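PDB 5J5U: RagB/SusD domain protein from Flavobacterium johnsoniae, which binds chitin and, as a SusD homolog, probably captures chitin-derived oligosaccharides at the cell surface for import across the outer membrane. Local coordinates for residues G301-P304 with G305-R308; G368-Q371 with L372-Y375; P451-E454 with M455-N458. All coordinates share one frame; numbering follows the deposited sequence.

All three contacts are local, each made within one unbroken run of eight residues, so none closes a long loop. Interaction 1 comes first, as a beta turn between strands 280-281 and 320-321. Its loop meets helices 53-60 and 262-270. Interaction 2 follows, where the chain passes from helix 357-371 into a 3-10 segment. It meets helices 276-279 and 382-391. Interaction 3 is last, in the short helix 452-457, which touches helices 459-468 and 66-90. They run in series and neither nest nor cross. The centres of interactions 1 and 2 lie about 26 Å apart. Interactions 2 and 3 lie on opposite sides of the chain's centre, with about 42 Å between their own centres.

Interaction 1. Residues G301-P304 with G305-R308; sequences GVRP and GVFR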
loop_
_atom_site.group_PDB
_atom_site.type_symbol
_atom_site.label_atom_id
_atom_site.label_comp_id
_atom_site.label_asym_id
_atom_site.label_seq_id
_atom_site.Cartn_x
_atom_site.Cartn_y
_atom_site.Cartn_z
ATOM N N GLY A 301 -6.844 -20.503 -4.510
ATOM C CA GLY A 301 -5.598 -19.941 -4.023
ATOM C C GLY A 301 -4.864 -20.911 -3.110
ATOM O O GLY A 301 -5.339 -22.018 -2.848
ATOM N N VAL A 302 -3.700 -20.495 -2.626
ATOM C CA VAL A 302 -2.922 -21.307 -1.697
ATOM C C VAL A 302 -3.234 -20.825 -0.286
ATOM O O VAL A 302 -3.158 -19.628 -0.007
ATOM C CB VAL A 302 -1.382 -21.212 -1.960
ATOM C CG1 VAL A 302 -0.603 -21.988 -0.879
ATOM C CG2 VAL A 302 -1.021 -21.732 -3.356
ATOM N N ARG A 303 -3.584 -21.758 0.595
ATOM C CA ARG A 303 -3.866 -21.433 1.986
ATOM C C ARG A 303 -2.649 -20.782 2.668
ATOM O O ARG A 303 -1.521 -21.286 2.560
ATOM C CB ARG A 303 -4.279 -22.702 2.750
ATOM C CG ARG A 303 -4.582 -22.514 4.245
ATOM C CD ARG A 303 -6.049 -22.227 4.491
ATOM N NE ARG A 303 -6.349 -21.986 5.903
ATOM C CZ ARG A 303 -7.574 -22.025 6.437
ATOM N NH1 ARG A 303 -8.639 -22.326 5.687
ATOM N NH2 ARG A 303 -7.731 -21.785 7.736
ATOM N N PRO A 304 -2.881 -19.661 3.369
ATOM C CA PRO A 304 -1.811 -19.014 4.146
ATOM C C PRO A 304 -1.163 -19.998 5.121
ATOM O O PRO A 304 -1.850 -20.775 5.769
ATOM C CB PRO A 304 -2.539 -17.890 4.892
ATOM C CG PRO A 304 -3.759 -17.600 4.038
ATOM C CD PRO A 304 -4.163 -18.945 3.473
ATOM N N GLY A 305 0.163 -19.987 5.182
ATOM C CA GLY A 305 0.896 -20.898 6.037
ATOM C C GLY A 305 1.287 -22.167 5.306
ATOM O O GLY A 305 2.007 -23.001 5.838
ATOM N N VAL A 306 0.844 -22.298 4.062
ATOM C CA VAL A 306 1.091 -23.512 3.291
ATOM C C VAL A 306 1.956 -23.199 2.082
ATOM O O VAL A 306 1.656 -22.286 1.332
ATOM C CB VAL A 306 -0.254 -24.176 2.839
ATOM C CG1 VAL A 306 -0.004 -25.359 1.903
ATOM C CG2 VAL A 306 -1.074 -24.601 4.056
ATOM N N PHE A 307 3.053 -23.931 1.926
ATOM C CA PHE A 307 3.928 -23.794 0.756
ATOM C C PHE A 307 3.242 -24.382 -0.497
ATOM O O PHE A 307 2.356 -25.232 -0.367
ATOM C CB PHE A 307 5.264 -24.504 1.000
ATOM C CG PHE A 307 6.102 -23.910 2.115
ATOM C CD1 PHE A 307 6.693 -22.651 1.972
ATOM C CD2 PHE A 307 6.343 -24.631 3.285
ATOM C CE1 PHE A 307 7.486 -22.110 2.978
ATOM C CE2 PHE A 307 7.138 -24.103 4.303
ATOM C CZ PHE A 307 7.707 -22.839 4.145
ATOM N N ARG A 308 3.634 -23.933 -1.691
ATOM C CA ARG A 308 3.007 -24.403 -2.938
ATOM C C ARG A 308 3.232 -25.904 -3.187
ATOM O O ARG A 308 2.375 -26.569 -3.761
ATOM C CB ARG A 308 3.503 -23.585 -4.149
ATOM C CG ARG A 308 4.986 -23.779 -4.519
ATOM C CD ARG A 308 5.532 -22.661 -5.441
ATOM N NE ARG A 308 4.772 -22.504 -6.685
ATOM C CZ ARG A 308 5.040 -23.149 -7.821
ATOM N NH1 ARG A 308 6.068 -23.983 -7.886
ATOM N NH2 ARG A 308 4.285 -22.958 -8.900
#
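Val306 folds back over Arg303, and its side chain packs against the carbonyl oxygen and side chain of that residue. Val306 CB sits 3.2 Å from Arg303 O. One bond further out, Val306 CG2 is 3.7 Å from Arg303 O and also reaches the Arg303 side chain. Val306 CG2 meets Arg303 CB at 3.9 Å and Arg303 CG at 4.1 Å. The two side chains cross at a slant, and the guanidinium end of Arg303 leads away. The same carbonyl accepts a backbone bond from Val306 N, with Val306 N to Arg303 O at 3.0 Å and an N-H...O angle of 138°. This bond closes a type II beta turn from Arg303 to Val306. Pro304 and Gly305 hold its two central positions. Gly305 takes a positive phi (92°), as glycine commonly does at the third position of a type II turn. Further back along the chain, Val302 CG1 lies 3.2 Å from Val306 O. It is placed there by a chi1 of 175°, which sets CG1 opposite the backbone N. Ser50 OG is hydrogen-bonded to Arg303 O and weakly to Val306 O. Gly305 is held through its N by Ser60 OG and through its O by Asn435 ND2.

Interaction 2. Residues G368-Q371 with L372-Y375; sequences GIKQ and LEVY
Lys370 and Glu373 meet through one straight backbone hydrogen bond, from Glu373 N to Lys370 O at 3.1 Å, with an N-H...O angle of 163°. The donor stands well above the carbonyl plane, 55° out of it. A second i to i-3 bond follows, from Tyr375 N to Leu372 O at 3.0 Å. Both link a residue to the one three places before it, the pattern of a 3-10 helix.

Side chains also pack against backbone oxygens. Glu373 CG lies 3.2 Å from Lys370 O, beside the hydrogen bond. Val374 CG1 comes equally near Gln371 O, at 3.2 Å, because its chi1 of 66° puts this methyl between the backbone N and the carbonyl carbon. Leu372 CG rests 3.8 Å from Gly368 O. The contact lies where helix 357-371 of this SusD-like protein, whose family belongs to the TPR clan, gives way to the 3-10 segment 373-375.

Apolar contact is slight. Leu372 CD2 touches Gln371 CG at 4.2 Å and also lies in plane at the edge of the Tyr375 ring. Leu372 packs further on Met278 and Leu279 of helix 276-279.

The charged ends do not pair. Lys370 and Glu373 run side by side in the same direction, with Glu373 OE2 only 3.7 Å from Lys370 CG but 6.0 Å from Lys370 NZ. That ammonium instead forms a salt bridge with Glu366 and a hydrogen bond with Gln382 OE1. The amide of Gln371 gives a weak bond from NE2 to Thr410 O.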
loop_
_atom_site.group_PDB
_atom_site.type_symbol
_atom_site.label_atom_id
_atom_site.label_comp_id
_atom_site.label_asym_id
_atom_site.label_seq_id
_atom_site.Cartn_x
_atom_site.Cartn_y
_atom_site.Cartn_z
ATOM N N GLY A 368 -11.670 0.075 -9.243
ATOM C CA GLY A 368 -10.689 -0.945 -8.898
ATOM C C GLY A 368 -10.646 -2.059 -9.931
ATOM O O GLY A 368 -9.573 -2.587 -10.251
ATOM N N ILE A 369 -11.823 -2.416 -10.448
ATOM C CA ILE A 369 -11.911 -3.422 -11.504
ATOM C C ILE A 369 -11.231 -2.919 -12.769
ATOM O O ILE A 369 -10.514 -3.675 -13.432
ATOM C CB ILE A 369 -13.373 -3.806 -11.811
ATOM C CG1 ILE A 369 -14.008 -4.466 -10.590
ATOM C CG2 ILE A 369 -13.444 -4.777 -12.988
ATOM C CD1 ILE A 369 -15.508 -4.620 -10.702
ATOM N N LYS A 370 -11.399 -1.637 -13.077
ATOM C CA LYS A 370 -10.810 -1.100 -14.303
ATOM C C LYS A 370 -9.348 -0.719 -14.177
ATOM O O LYS A 370 -8.665 -0.611 -15.197
ATOM C CB LYS A 370 -11.599 0.120 -14.813
ATOM C CG LYS A 370 -12.927 -0.253 -15.487
ATOM C CD LYS A 370 -13.762 0.950 -15.942
ATOM C CE LYS A 370 -15.029 0.464 -16.666
ATOM N NZ LYS A 370 -15.866 1.565 -17.214
ATOM N N GLN A 371 -8.861 -0.502 -12.952
ATOM C CA GLN A 371 -7.480 -0.038 -12.790
ATOM C C GLN A 371 -6.489 -1.124 -13.203
ATOM O O GLN A 371 -5.337 -0.841 -13.513
ATOM C CB GLN A 371 -7.216 0.401 -11.342
ATOM C CG GLN A 371 -6.760 -0.725 -10.425
ATOM C CD GLN A 371 -6.752 -0.335 -8.959
ATOM O OE1 GLN A 371 -7.479 0.565 -8.540
ATOM N NE2 GLN A 371 -5.929 -1.020 -8.169
ATOM N N LEU A 372 -6.955 -2.366 -13.236
ATOM C CA LEU A 372 -6.101 -3.493 -13.604
ATOM C C LEU A 372 -5.749 -3.502 -15.096
ATOM O O LEU A 372 -4.814 -4.185 -15.522
ATOM C CB LEU A 372 -6.781 -4.815 -13.234
ATOM C CG LEU A 372 -7.144 -5.098 -11.778
ATOM C CD1 LEU A 372 -7.566 -6.546 -11.657
ATOM C CD2 LEU A 372 -5.975 -4.822 -10.851
ATOM N N GLU A 373 -6.486 -2.733 -15.889
ATOM C CA GLU A 373 -6.259 -2.731 -17.327
ATOM C C GLU A 373 -4.848 -2.263 -17.670
ATOM O O GLU A 373 -4.201 -2.794 -18.570
ATOM C CB GLU A 373 -7.293 -1.848 -18.014
ATOM C CG GLU A 373 -8.719 -2.373 -17.887
ATOM C CD GLU A 373 -9.735 -1.444 -18.520
ATOM O OE1 GLU A 373 -9.329 -0.529 -19.272
ATOM O OE2 GLU A 373 -10.937 -1.608 -18.239
ATOM N N VAL A 374 -4.344 -1.306 -16.904
ATOM C CA VAL A 374 -3.041 -0.735 -17.206
ATOM C C VAL A 374 -1.942 -1.783 -17.035
ATOM O O VAL A 374 -0.850 -1.619 -17.561
ATOM C CB VAL A 374 -2.755 0.499 -16.330
ATOM C CG1 VAL A 374 -2.625 0.112 -14.868
ATOM C CG2 VAL A 374 -1.516 1.227 -16.823
ATOM N N TYR A 375 -2.259 -2.879 -16.344
ATOM C CA TYR A 375 -1.319 -3.984 -16.146
ATOM C C TYR A 375 -1.260 -4.881 -17.377
ATOM O O TYR A 375 -0.467 -5.814 -17.426
ATOM C CB TYR A 375 -1.708 -4.832 -14.928
ATOM C CG TYR A 375 -1.598 -4.112 -13.617
ATOM C CD1 TYR A 375 -0.485 -3.350 -13.317
ATOM C CD2 TYR A 375 -2.624 -4.174 -12.684
ATOM C CE1 TYR A 375 -0.381 -2.676 -12.110
ATOM C CE2 TYR A 375 -2.529 -3.505 -11.474
ATOM C CZ TYR A 375 -1.403 -2.753 -11.198
ATOM O OH TYR A 375 -1.296 -2.078 -10.003
#

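Interaction 3. Residues P451-E454 with M455-N458; sequences PNDE and MQKN
The side-chain amides of Asn452 and Gln456 meet with their planes 40° apart, while the two side chains cross at about a right angle. Asn452 ND2 is 3.8 Å from Gln456 CD. Gln456 OE1 comes within 3.6 Å of Asp453 CA, in the residue after Asn452. The second flat pair is steeper, with the Glu454 carboxylate and the Asn458 amide turned 78° to each other. These two side chains run alongside, pointing the same way. Asn458 ND2 gives Glu454 OE1 a weak hydrogen bond of 3.3 Å; the Glu454 chain bends at chi2 (-67°), turning its carboxylate toward Asn458. Each group also has a partner elsewhere: Tyr140 OH bonds to Glu454 OE1, and Pro138 O takes a bond from Asn458 ND2. The backbone shows alpha-helical spacing, with Lys457 N to Asp453 O and Asn458 N to Glu454 O both at 2.9 Å. Asn452 OD1 touches Met455 CB at 3.5 Å. Asn458 is the first residue past helix 452-457 to leave helical backbone angles, and stands at the N-cap position of helix 459-468, though its side chain makes no capping bond. Met455 packs on Tyr462 and Met463 of helix 459-468, while Pro451 and Glu454 touch Trp73 of helix 66-90.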
loop_
_atom_site.group_PDB
_atom_site.type_symbol
_atom_site.label_atom_id
_atom_site.label_comp_id
_atom_site.label_asym_id
_atom_site.label_seq_id
_atom_site.Cartn_x
_atom_site.Cartn_y
_atom_site.Cartn_z
ATOM N N PRO A 451 16.294 -1.001 13.281
ATOM C CA PRO A 451 17.535 -1.788 13.311
ATOM C C PRO A 451 18.380 -1.471 14.538
ATOM O O PRO A 451 18.404 -0.324 15.016
ATOM C CB PRO A 451 18.259 -1.378 12.010
ATOM C CG PRO A 451 17.713 -0.031 11.691
ATOM C CD PRO A 451 16.285 -0.016 12.185
ATOM N N ASN A 452 19.046 -2.505 15.036
ATOM C CA ASN A 452 19.934 -2.422 16.174
ATOM C C ASN A 452 21.093 -1.407 15.985
ATOM O O ASN A 452 21.653 -0.888 16.956
ATOM C CB ASN A 452 20.481 -3.821 16.488
ATOM C CG ASN A 452 21.196 -3.865 17.813
ATOM O OD1 ASN A 452 20.668 -3.395 18.813
ATOM N ND2 ASN A 452 22.419 -4.388 17.824
ATOM N N ASP A 453 21.425 -1.111 14.735
ATOM C CA ASP A 453 22.381 -0.051 14.427
ATOM C C ASP A 453 21.969 1.261 15.067
ATOM O O ASP A 453 22.818 2.070 15.416
ATOM C CB ASP A 453 22.505 0.160 12.914
ATOM C CG ASP A 453 22.928 -1.086 12.192
ATOM O OD1 ASP A 453 22.059 -1.960 11.943
ATOM O OD2 ASP A 453 24.136 -1.208 11.907
ATOM N N GLU A 454 20.658 1.482 15.191
ATOM C CA GLU A 454 20.162 2.700 15.814
ATOM C C GLU A 454 20.477 2.687 17.300
ATOM O O GLU A 454 20.786 3.716 17.879
ATOM C CB GLU A 454 18.664 2.860 15.581
ATOM C CG GLU A 454 18.342 3.344 14.190
ATOM C CD GLU A 454 18.835 4.765 13.959
ATOM O OE1 GLU A 454 18.632 5.612 14.850
ATOM O OE2 GLU A 454 19.431 5.031 12.900
ATOM N N MET A 455 20.408 1.514 17.911
ATOM C CA MET A 455 20.813 1.365 19.304
ATOM C C MET A 455 22.315 1.613 19.468
ATOM O O MET A 455 22.758 2.104 20.506
ATOM C CB MET A 455 20.442 -0.028 19.825
ATOM C CG MET A 455 20.916 -0.331 21.238
ATOM S SD MET A 455 20.075 0.678 22.488
ATOM C CE MET A 455 21.169 0.407 23.892
ATOM N N GLN A 456 23.094 1.299 18.440
ATOM C CA GLN A 456 24.546 1.431 18.562
ATOM C C GLN A 456 25.085 2.835 18.215
ATOM O O GLN A 456 26.112 3.239 18.743
ATOM C CB GLN A 456 25.224 0.390 17.682
ATOM C CG GLN A 456 25.073 -1.027 18.210
ATOM C CD GLN A 456 25.373 -2.068 17.163
ATOM O OE1 GLN A 456 25.077 -1.878 15.973
ATOM N NE2 GLN A 456 25.964 -3.173 17.586
ATOM N N LYS A 457 24.377 3.567 17.354
ATOM C CA LYS A 457 24.830 4.859 16.811
ATOM C C LYS A 457 23.970 6.042 17.238
ATOM O O LYS A 457 24.323 7.193 16.982
ATOM C CB LYS A 457 24.838 4.829 15.277
ATOM C CG LYS A 457 25.972 4.076 14.639
ATOM C CD LYS A 457 25.953 4.337 13.143
ATOM C CE LYS A 457 24.612 3.902 12.588
ATOM N NZ LYS A 457 24.489 4.257 11.163
ATOM N N ASN A 458 22.781 5.758 17.755
ATOM C CA ASN A 458 21.834 6.802 18.123
ATOM C C ASN A 458 21.099 6.422 19.401
ATOM O O ASN A 458 19.893 6.581 19.506
ATOM C CB ASN A 458 20.854 7.050 16.977
ATOM C CG ASN A 458 20.096 8.360 17.124
ATOM O OD1 ASN A 458 20.375 9.160 18.016
ATOM N ND2 ASN A 458 19.135 8.581 16.256
#